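Local structure of type IV pilus biogenesis protein PilB (Streptococcus sanguinis, 7B7P) at residues 27-33 with 130-134; 290-296 with 314-320; 308-312 with 334-340. The protein is a minor type IV pilin that carries a von Willebrand factor A-like domain with a metal-binding site and has a direct role in adhesion. One frame throughout, in Å; residues are numbered along the deposited sequence.

Contact 1: 27-33 with 130-134; sequences VGKATSI and ALNTK
Asn132 and Thr133 approach residues 27-33 with their polar groups aimed at backbone carbonyls, so that the loop 130-134 is joined to its partner by side-chain-to-carbonyl bonds. The amide of Asn132 lies nearly in one plane with its partner: ND2 donates to Gly28 O, on a lone pair in the carbonyl plane, with the N-H...O angle at 153°. The modelled distance between Asn132 ND2 and Gly28 O, 2.5 Å, is unusually short, and its exact length is doubtful. Gly28 is the second residue of a type I turn from Val27 to Ala30, closed by Ala30 N on Val27 O at 3.2 Å, and offers its carbonyl to the amide.

Thr133 behaves differently. Thr133 OG1, anti to the backbone N (chi1 165°), reaches Thr31 O at 3.0 Å from above the carbonyl plane rather than along a lone pair, and it also pairs with the backbone N of Gln135. The same torsion places the methyl between the backbone N and the carbonyl carbon, with Thr133 CG2 3.2 Å from Ala30 O and 4.2 Å from Ile33 CG1. On the apolar side, Leu131 CD2 meets Val27 CG1 at a tight 3.5 Å, the two side chains running obliquely to each other; strand 104-112 adds Tyr109 against Val27 and Ile107 against Leu131.

A classic bulge sets Thr31 and Ser32 together opposite Arg152. The chemistry implies a loop, between strands 124-130 and 136-139, joined to the helix-to-strand connection: Asn132 and Thr133 serve two carbonyls, while the Thr133 methyl and Leu131 pack on Ile33 and Val27.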
loop_
_atom_site.group_PDB
_atom_site.type_symbol
_atom_site.label_atom_id
_atom_site.label_comp_id
_atom_site.label_asym_id
_atom_site.label_seq_id
_atom_site.Cartn_x
_atom_site.Cartn_y
_atom_site.Cartn_z
ATOM N N VAL A 27 -11.390 -14.314 -22.137
ATOM C CA VAL A 27 -10.599 -13.283 -21.463
ATOM C C VAL A 27 -11.214 -11.899 -21.648
ATOM O O VAL A 27 -11.120 -11.042 -20.755
ATOM C CB VAL A 27 -9.145 -13.324 -21.976
ATOM C CG1 VAL A 27 -8.476 -11.964 -21.872
ATOM C CG2 VAL A 27 -8.350 -14.380 -21.235
ATOM N N GLY A 28 -11.849 -11.654 -22.801
ATOM C CA GLY A 28 -12.455 -10.359 -23.087
ATOM C C GLY A 28 -13.644 -10.013 -22.209
ATOM O O GLY A 28 -14.054 -8.846 -22.164
ATOM N N LYS A 29 -14.199 -10.993 -21.496
ATOM C CA LYS A 29 -15.336 -10.765 -20.616
ATOM C C LYS A 29 -14.949 -10.698 -19.136
ATOM O O LYS A 29 -15.833 -10.607 -18.278
ATOM C CB LYS A 29 -16.392 -11.855 -20.845
ATOM C CG LYS A 29 -16.916 -11.935 -22.287
ATOM C CD LYS A 29 -17.982 -13.023 -22.420
ATOM C CE LYS A 29 -17.921 -13.725 -23.780
ATOM N NZ LYS A 29 -17.916 -15.224 -23.605
ATOM N N ALA A 30 -13.660 -10.721 -18.812
ATOM C CA ALA A 30 -13.239 -10.765 -17.417
ATOM C C ALA A 30 -13.146 -9.363 -16.831
ATOM O O ALA A 30 -12.663 -8.429 -17.478
ATOM C CB ALA A 30 -11.898 -11.477 -17.277
ATOM N N THR A 31 -13.626 -9.217 -15.603
ATOM C CA THR A 31 -13.530 -7.935 -14.927
ATOM C C THR A 31 -12.296 -7.828 -14.034
ATOM O O THR A 31 -12.017 -6.741 -13.524
ATOM C CB THR A 31 -14.813 -7.667 -14.127
ATOM O OG1 THR A 31 -15.227 -8.867 -13.461
ATOM C CG2 THR A 31 -15.931 -7.207 -15.068
ATOM N N SER A 32 -11.540 -8.913 -13.859
ATOM C CA SER A 32 -10.211 -8.846 -13.260
ATOM C C SER A 32 -9.405 -10.046 -13.740
ATOM O O SER A 32 -9.945 -11.143 -13.897
ATOM C CB SER A 32 -10.264 -8.819 -11.725
ATOM O OG SER A 32 -10.791 -10.027 -11.214
ATOM N N ILE A 33 -8.119 -9.828 -13.984
ATOM C CA ILE A 33 -7.238 -10.824 -14.580
ATOM C C ILE A 33 -5.989 -10.923 -13.730
ATOM O O ILE A 33 -5.398 -9.898 -13.374
ATOM C CB ILE A 33 -6.823 -10.462 -16.026
ATOM C CG1 ILE A 33 -8.031 -10.303 -16.935
ATOM C CG2 ILE A 33 -5.859 -11.518 -16.578
ATOM C CD1 ILE A 33 -8.530 -11.607 -17.439
ATOM N N ALA A 130 -6.484 -6.903 -26.759
ATOM C CA ALA A 130 -6.748 -5.860 -25.785
ATOM C C ALA A 130 -7.778 -6.374 -24.797
ATOM O O ALA A 130 -8.659 -7.154 -25.162
ATOM C CB ALA A 130 -7.244 -4.572 -26.465
ATOM N N LEU A 131 -7.658 -5.936 -23.547
ATOM C CA LEU A 131 -8.581 -6.316 -22.483
ATOM C C LEU A 131 -9.608 -5.221 -22.248
ATOM O O LEU A 131 -9.421 -4.070 -22.644
ATOM C CB LEU A 131 -7.831 -6.599 -21.180
ATOM C CG LEU A 131 -6.568 -7.438 -21.336
ATOM C CD1 LEU A 131 -5.668 -7.233 -20.157
ATOM C CD2 LEU A 131 -6.943 -8.894 -21.497
ATOM N N ASN A 132 -10.700 -5.591 -21.584
ATOM C CA ASN A 132 -11.755 -4.637 -21.258
ATOM C C ASN A 132 -11.756 -4.199 -19.795
ATOM O O ASN A 132 -12.602 -3.383 -19.412
ATOM C CB ASN A 132 -13.124 -5.218 -21.626
ATOM C CG ASN A 132 -13.245 -5.511 -23.105
ATOM O OD1 ASN A 132 -13.139 -4.605 -23.937
ATOM N ND2 ASN A 132 -13.433 -6.788 -23.443
ATOM N N THR A 133 -10.832 -4.704 -18.977
ATOM C CA THR A 133 -10.653 -4.267 -17.601
ATOM C C THR A 133 -9.265 -3.665 -17.441
ATOM O O THR A 133 -8.323 -4.054 -18.140
ATOM C CB THR A 133 -10.828 -5.431 -16.592
ATOM O OG1 THR A 133 -10.319 -5.041 -15.313
ATOM C CG2 THR A 133 -10.073 -6.674 -17.038
ATOM N N LYS A 134 -9.151 -2.704 -16.519
ATOM C CA LYS A 134 -7.871 -2.152 -16.088
ATOM C C LYS A 134 -7.318 -2.841 -14.846
ATOM O O LYS A 134 -6.244 -2.460 -14.367
ATOM C CB LYS A 134 -7.997 -0.645 -15.825
ATOM C CG LYS A 134 -8.395 0.169 -17.050
ATOM C CD LYS A 134 -9.833 0.665 -16.939
ATOM C CE LYS A 134 -10.491 0.811 -18.310
ATOM N NZ LYS A 134 -11.904 0.327 -18.261
#

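Contact 2: 290-296 with 314-320; sequences YLVDSRA and FNNPIYD
Val292 lays its CG2 methyl over one face of the Phe314 ring, a CH-pi contact with the methyl 3.8 Å from the ring centroid and 21° off the normal. At the edge of the same ring, near its plane, stands the hydroxyl of Tyr290, whose OH accepts from Phe314 N at 3.2 Å. Tyr290 takes part in a second aromatic contact: the edge of Tyr319 is directed at its face in an offset edge-to-face pair, planes at 87°, with Tyr319 CE1 3.9 Å from Tyr290 CD2. With chi1 at 55°, CG of Tyr290 lies between its backbone N and carbonyl carbon, and the phenol is swung across to residues 314-319, where Pro317 CB also touches it.

The backbones form a single bridge at Val292 and Tyr319. Asp320 N donates to Leu291 O from above the carbonyl plane, and Asp293 N to Ile318 O; the latter oxygen also lies close to Val292 CA. Further along, Ile318 packs on Ala296 CB and Arg295 CB.

The next shell fixes these pieces. Asp293 OD1 accepts from Arg295 N at 2.8 Å in an Asx turn that starts the short 3-10 segment carrying Ala296. Asp320 makes a salt bridge with Arg331 through OD2, and Arg331 also donates to Val292 O. Tyr350 of helix 341-358 meets the Tyr319 ring and bonds Asp320 O.

Chemically, the contact couples an aromatic and aliphatic cluster to a short backbone bridge. The shared arginine ties together both sides of that bridge and would be expected to stabilise the ionised form of Asp320.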
loop_
_atom_site.group_PDB
_atom_site.type_symbol
_atom_site.label_atom_id
_atom_site.label_comp_id
_atom_site.label_asym_id
_atom_site.label_seq_id
_atom_site.Cartn_x
_atom_site.Cartn_y
_atom_site.Cartn_z
ATOM N N TYR A 290 11.416 13.060 21.861
ATOM C CA TYR A 290 11.155 11.652 22.161
ATOM C C TYR A 290 10.710 11.575 23.613
ATOM O O TYR A 290 10.908 12.516 24.385
ATOM C CB TYR A 290 12.391 10.764 21.890
ATOM C CG TYR A 290 13.657 11.240 22.630
ATOM C CD1 TYR A 290 14.501 12.199 22.073
ATOM C CD2 TYR A 290 13.983 10.739 23.891
ATOM C CE1 TYR A 290 15.633 12.643 22.751
ATOM C CE2 TYR A 290 15.094 11.166 24.564
ATOM C CZ TYR A 290 15.915 12.123 24.009
ATOM O OH TYR A 290 17.030 12.555 24.703
ATOM N N LEU A 291 10.060 10.469 23.970
ATOM C CA LEU A 291 9.657 10.212 25.349
ATOM C C LEU A 291 10.509 9.101 25.942
ATOM O O LEU A 291 10.838 8.135 25.252
ATOM C CB LEU A 291 8.180 9.832 25.439
ATOM C CG LEU A 291 7.275 11.008 25.085
ATOM C CD1 LEU A 291 5.809 10.634 25.130
ATOM C CD2 LEU A 291 7.567 12.146 26.019
ATOM N N VAL A 292 10.877 9.238 27.223
ATOM C CA VAL A 292 11.588 8.164 27.900
ATOM C C VAL A 292 10.643 7.463 28.866
ATOM O O VAL A 292 9.638 8.006 29.325
ATOM C CB VAL A 292 12.879 8.630 28.612
ATOM C CG1 VAL A 292 13.868 9.168 27.592
ATOM C CG2 VAL A 292 12.587 9.646 29.734
ATOM N N ASP A 293 10.952 6.201 29.116
ATOM C CA ASP A 293 10.343 5.436 30.186
ATOM C C ASP A 293 10.747 6.038 31.538
ATOM O O ASP A 293 11.840 6.602 31.687
ATOM C CB ASP A 293 10.820 3.996 30.025
ATOM C CG ASP A 293 10.234 3.026 31.027
ATOM O OD1 ASP A 293 10.080 3.341 32.225
ATOM O OD2 ASP A 293 9.979 1.894 30.591
ATOM N N SER A 294 9.867 5.909 32.537
ATOM C CA SER A 294 10.209 6.431 33.870
ATOM C C SER A 294 11.517 5.833 34.401
ATOM O O SER A 294 12.242 6.492 35.159
ATOM C CB SER A 294 9.078 6.174 34.868
ATOM O OG SER A 294 8.677 4.807 34.866
ATOM N N ARG A 295 11.852 4.603 33.993
ATOM C CA ARG A 295 13.123 3.984 34.371
ATOM C C ARG A 295 14.327 4.875 34.085
ATOM O O ARG A 295 15.396 4.676 34.686
ATOM C CB ARG A 295 13.337 2.658 33.618
ATOM C CG ARG A 295 12.608 1.410 34.141
ATOM C CD ARG A 295 12.623 0.343 33.041
ATOM N NE ARG A 295 11.596 -0.683 33.178
ATOM C CZ ARG A 295 11.682 -1.734 33.994
ATOM N NH1 ARG A 295 12.751 -1.922 34.772
ATOM N NH2 ARG A 295 10.684 -2.611 34.036
ATOM N N ALA A 296 14.204 5.814 33.147
ATOM C CA ALA A 296 15.344 6.630 32.745
ATOM C C ALA A 296 15.542 7.842 33.643
ATOM O O ALA A 296 16.566 8.523 33.503
ATOM C CB ALA A 296 15.193 7.087 31.288
ATOM N N PHE A 314 18.678 13.050 27.417
ATOM C CA PHE A 314 18.978 11.936 28.304
ATOM C C PHE A 314 20.236 11.248 27.800
ATOM O O PHE A 314 20.299 10.850 26.629
ATOM C CB PHE A 314 17.803 10.968 28.397
ATOM C CG PHE A 314 16.598 11.552 29.099
ATOM C CD1 PHE A 314 15.676 12.341 28.405
ATOM C CD2 PHE A 314 16.384 11.312 30.450
ATOM C CE1 PHE A 314 14.556 12.881 29.063
ATOM C CE2 PHE A 314 15.269 11.838 31.107
ATOM C CZ PHE A 314 14.365 12.627 30.418
ATOM N N ASN A 315 21.244 11.151 28.685
ATOM C CA ASN A 315 22.498 10.474 28.351
ATOM C C ASN A 315 22.249 9.035 27.926
ATOM O O ASN A 315 22.812 8.566 26.931
ATOM C CB ASN A 315 23.457 10.514 29.545
ATOM C CG ASN A 315 23.953 11.919 29.860
ATOM O OD1 ASN A 315 24.214 12.717 28.952
ATOM N ND2 ASN A 315 24.094 12.226 31.153
ATOM N N ASN A 316 21.404 8.322 28.665
ATOM C CA ASN A 316 20.985 6.962 28.318
ATOM C C ASN A 316 19.469 6.948 28.183
ATOM O O ASN A 316 18.746 6.791 29.177
ATOM C CB ASN A 316 21.446 5.943 29.364
ATOM C CG ASN A 316 20.769 4.558 29.180
ATOM O OD1 ASN A 316 20.192 3.996 30.126
ATOM N ND2 ASN A 316 20.833 4.017 27.952
ATOM N N PRO A 317 18.932 7.119 26.985
ATOM C CA PRO A 317 17.475 7.063 26.838
ATOM C C PRO A 317 16.966 5.641 26.978
ATOM O O PRO A 317 17.541 4.696 26.446
ATOM C CB PRO A 317 17.229 7.596 25.422
ATOM C CG PRO A 317 18.542 8.183 24.984
ATOM C CD PRO A 317 19.603 7.429 25.714
ATOM N N ILE A 318 15.878 5.487 27.701
ATOM C CA ILE A 318 15.096 4.273 27.642
ATOM C C ILE A 318 13.751 4.723 27.115
ATOM O O ILE A 318 13.014 5.450 27.800
ATOM C CB ILE A 318 14.991 3.583 29.005
ATOM C CG1 ILE A 318 16.404 3.276 29.517
ATOM C CG2 ILE A 318 14.167 2.329 28.904
ATOM C CD1 ILE A 318 16.483 3.038 30.980
ATOM N N TYR A 319 13.457 4.353 25.877
ATOM C CA TYR A 319 12.282 4.896 25.230
ATOM C C TYR A 319 11.014 4.439 25.931
ATOM O O TYR A 319 10.932 3.333 26.461
ATOM C CB TYR A 319 12.283 4.518 23.755
ATOM C CG TYR A 319 13.462 5.181 23.085
ATOM C CD1 TYR A 319 13.605 6.563 23.113
ATOM C CD2 TYR A 319 14.449 4.434 22.476
ATOM C CE1 TYR A 319 14.701 7.177 22.538
ATOM C CE2 TYR A 319 15.555 5.038 21.888
ATOM C CZ TYR A 319 15.672 6.400 21.926
ATOM O OH TYR A 319 16.766 6.979 21.356
ATOM N N ASP A 320 10.033 5.333 25.961
ATOM C CA ASP A 320 8.689 5.012 26.403
ATOM C C ASP A 320 7.981 4.163 25.363
ATOM O O ASP A 320 7.323 4.681 24.446
ATOM C CB ASP A 320 7.898 6.299 26.661
ATOM C CG ASP A 320 6.539 6.040 27.290
ATOM O OD1 ASP A 320 6.203 4.876 27.589
ATOM O OD2 ASP A 320 5.788 7.013 27.458
#

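Contact 3: 308-312 with 334-340; sequences GAGRV and YDLYSRD
Gly310 O and Leu336 N form a backbone hydrogen bond just beyond the strand residues, 2.8 Å long and nearly straight on the carbonyl. Val312 and Tyr334 follow as an antiparallel hydrogen-bonded pair: Val312 N donates to Tyr334 O, and Tyr334 N returns a bond of 3.0 Å to Val312 O. Val312 CG2 also touches CE1 of the tyrosine ring, whose hydroxyl is bonded to that of Tyr329.

Beyond the strands, Ala309 O is served by a side chain. Arg339 NH2 reaches Ala309 O at 3.2 Å, with the oxygen close to the guanidinium plane, while CD2 of Tyr337 brings the ring edge alongside.

Asp335 organises the turn that supplies these groups. Its carboxylate, held anti to the backbone N (chi1 168°), turns to the backbone N-H groups of Tyr337, Arg339 and Asp340. OD1 accepts from Tyr337 N, an Asx turn, and Asp335 OD2 takes two donors from opposite faces of its plane: Arg339 N at 2.8 Å and Asp340 N at 2.9 Å. One carboxylate thus satisfies all three.

The Arg311 guanidinium stacks nearly parallel over the Asp340 carboxylate, planes 7° apart. With Arg311 NE 4.1 Å from Asp340 OD1 and no N-H aimed at it, any attraction is probably electrostatic, without a hydrogen bond, while OD2 of Asp340 bonds Thr343 OG1.

Antiparallel pairing, a type I turn from Asp335 to Ser338 and an aspartate N-cap at Asp340 make a strand-to-helix connection, joining a small four-stranded antiparallel sheet to helix 341-358 of the von Willebrand factor A-like module; the side chain of Leu336 is about 10 Å from a bound magnesium ion.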
loop_
_atom_site.group_PDB
_atom_site.type_symbol
_atom_site.label_atom_id
_atom_site.label_comp_id
_atom_site.label_asym_id
_atom_site.label_seq_id
_atom_site.Cartn_x
_atom_site.Cartn_y
_atom_site.Cartn_z
ATOM N N GLY A 308 19.216 27.857 28.648
ATOM C CA GLY A 308 20.342 28.482 27.975
ATOM C C GLY A 308 20.819 27.766 26.730
ATOM O O GLY A 308 21.928 28.022 26.251
ATOM N N ALA A 309 19.992 26.872 26.193
ATOM C CA ALA A 309 20.349 26.173 24.965
ATOM C C ALA A 309 19.111 25.604 24.287
ATOM O O ALA A 309 19.192 25.113 23.158
ATOM C CB ALA A 309 21.357 25.059 25.252
ATOM N N GLY A 310 17.977 25.642 24.979
ATOM C CA GLY A 310 16.710 25.198 24.425
ATOM C C GLY A 310 16.580 23.701 24.224
ATOM O O GLY A 310 15.950 23.265 23.243
ATOM N N ARG A 311 17.153 22.895 25.122
ATOM C CA ARG A 311 17.000 21.454 24.970
ATOM C C ARG A 311 17.166 20.726 26.301
ATOM O O ARG A 311 17.820 21.213 27.229
ATOM C CB ARG A 311 17.990 20.891 23.951
ATOM C CG ARG A 311 19.436 21.095 24.303
ATOM C CD ARG A 311 20.277 20.261 23.372
ATOM N NE ARG A 311 21.695 20.326 23.668
ATOM C CZ ARG A 311 22.539 21.197 23.125
ATOM N NH1 ARG A 311 22.105 22.111 22.260
ATOM N NH2 ARG A 311 23.824 21.160 23.459
ATOM N N VAL A 312 16.558 19.546 26.364
ATOM C CA VAL A 312 16.708 18.601 27.459
ATOM C C VAL A 312 17.019 17.238 26.864
ATOM O O VAL A 312 16.288 16.749 25.994
ATOM C CB VAL A 312 15.441 18.529 28.327
ATOM C CG1 VAL A 312 15.586 17.455 29.383
ATOM C CG2 VAL A 312 15.153 19.889 28.958
ATOM N N TYR A 334 14.007 16.769 24.069
ATOM C CA TYR A 334 13.678 17.671 22.971
ATOM C C TYR A 334 14.774 18.701 22.768
ATOM O O TYR A 334 15.538 19.009 23.681
ATOM C CB TYR A 334 12.363 18.390 23.202
ATOM C CG TYR A 334 12.416 19.367 24.336
ATOM C CD1 TYR A 334 12.325 18.920 25.653
ATOM C CD2 TYR A 334 12.537 20.729 24.105
ATOM C CE1 TYR A 334 12.358 19.810 26.726
ATOM C CE2 TYR A 334 12.565 21.636 25.167
ATOM C CZ TYR A 334 12.479 21.160 26.482
ATOM O OH TYR A 334 12.501 22.012 27.561
ATOM N N ASP A 335 14.798 19.260 21.558
ATOM C CA ASP A 335 15.710 20.332 21.170
ATOM C C ASP A 335 14.911 21.343 20.342
ATOM O O ASP A 335 14.558 21.072 19.183
ATOM C CB ASP A 335 16.889 19.768 20.385
ATOM C CG ASP A 335 17.714 20.832 19.714
ATOM O OD1 ASP A 335 17.632 21.989 20.145
ATOM O OD2 ASP A 335 18.487 20.498 18.783
ATOM N N LEU A 336 14.621 22.505 20.931
ATOM C CA LEU A 336 13.813 23.513 20.237
ATOM C C LEU A 336 14.475 24.036 18.968
ATOM O O LEU A 336 13.782 24.515 18.080
ATOM C CB LEU A 336 13.507 24.698 21.162
ATOM C CG LEU A 336 12.703 24.380 22.427
ATOM C CD1 LEU A 336 12.862 25.483 23.481
ATOM C CD2 LEU A 336 11.261 24.193 22.074
ATOM N N TYR A 337 15.787 23.959 18.853
ATOM C CA TYR A 337 16.475 24.494 17.685
ATOM C C TYR A 337 16.788 23.455 16.619
ATOM O O TYR A 337 17.306 23.829 15.562
ATOM C CB TYR A 337 17.763 25.180 18.131
ATOM C CG TYR A 337 17.456 26.336 19.050
ATOM C CD1 TYR A 337 16.834 27.478 18.564
ATOM C CD2 TYR A 337 17.723 26.258 20.409
ATOM C CE1 TYR A 337 16.532 28.535 19.398
ATOM C CE2 TYR A 337 17.430 27.306 21.252
ATOM C CZ TYR A 337 16.831 28.446 20.743
ATOM O OH TYR A 337 16.530 29.490 21.577
ATOM N N SER A 338 16.491 22.168 16.866
ATOM C CA SER A 338 16.713 21.078 15.902
ATOM C C SER A 338 18.114 21.099 15.303
ATOM O O SER A 338 18.290 20.920 14.099
ATOM C CB SER A 338 15.660 21.089 14.788
ATOM O OG SER A 338 14.345 21.259 15.312
ATOM N N ARG A 339 19.119 21.288 16.160
ATOM C CA ARG A 339 20.524 21.338 15.756
ATOM C C ARG A 339 21.421 20.299 16.435
ATOM O O ARG A 339 22.496 19.993 15.908
ATOM C CB ARG A 339 21.100 22.731 16.055
ATOM C CG ARG A 339 21.069 23.052 17.543
ATOM C CD ARG A 339 21.590 24.433 17.852
ATOM N NE ARG A 339 21.262 24.811 19.227
ATOM C CZ ARG A 339 21.700 25.916 19.826
ATOM N NH1 ARG A 339 22.484 26.774 19.172
ATOM N NH2 ARG A 339 21.343 26.167 21.075
ATOM N N ASP A 340 21.027 19.763 17.578
ATOM C CA ASP A 340 21.852 18.803 18.311
ATOM C C ASP A 340 21.739 17.411 17.680
ATOM O O ASP A 340 20.672 16.786 17.731
ATOM C CB ASP A 340 21.408 18.792 19.767
ATOM C CG ASP A 340 22.162 17.789 20.594
ATOM O OD1 ASP A 340 23.383 17.979 20.782
ATOM O OD2 ASP A 340 21.523 16.825 21.070
#

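Followed from the N terminus, the chain first closes contact 1, where the end of helix 9-27 and the start of strand 32-36 meet the loop before strand 136-139, 97 residues later. Contact 1 closes before contacts 2 and 3 open, its centre about 56 and 58 Å from theirs, on the opposite side of the chain's centre. Contacts 2 and 3 cross: residues 290-296 open, 308-312 follow, then 314-320 and 334-340 answer in turn. Their centres lie about 17 Å apart. Contact 2 brings the end of edge strand 289-291 to the loop after strand 311-314; contact 3 pairs inner strands 311-314 and 332-335 and leads into helix 341-358.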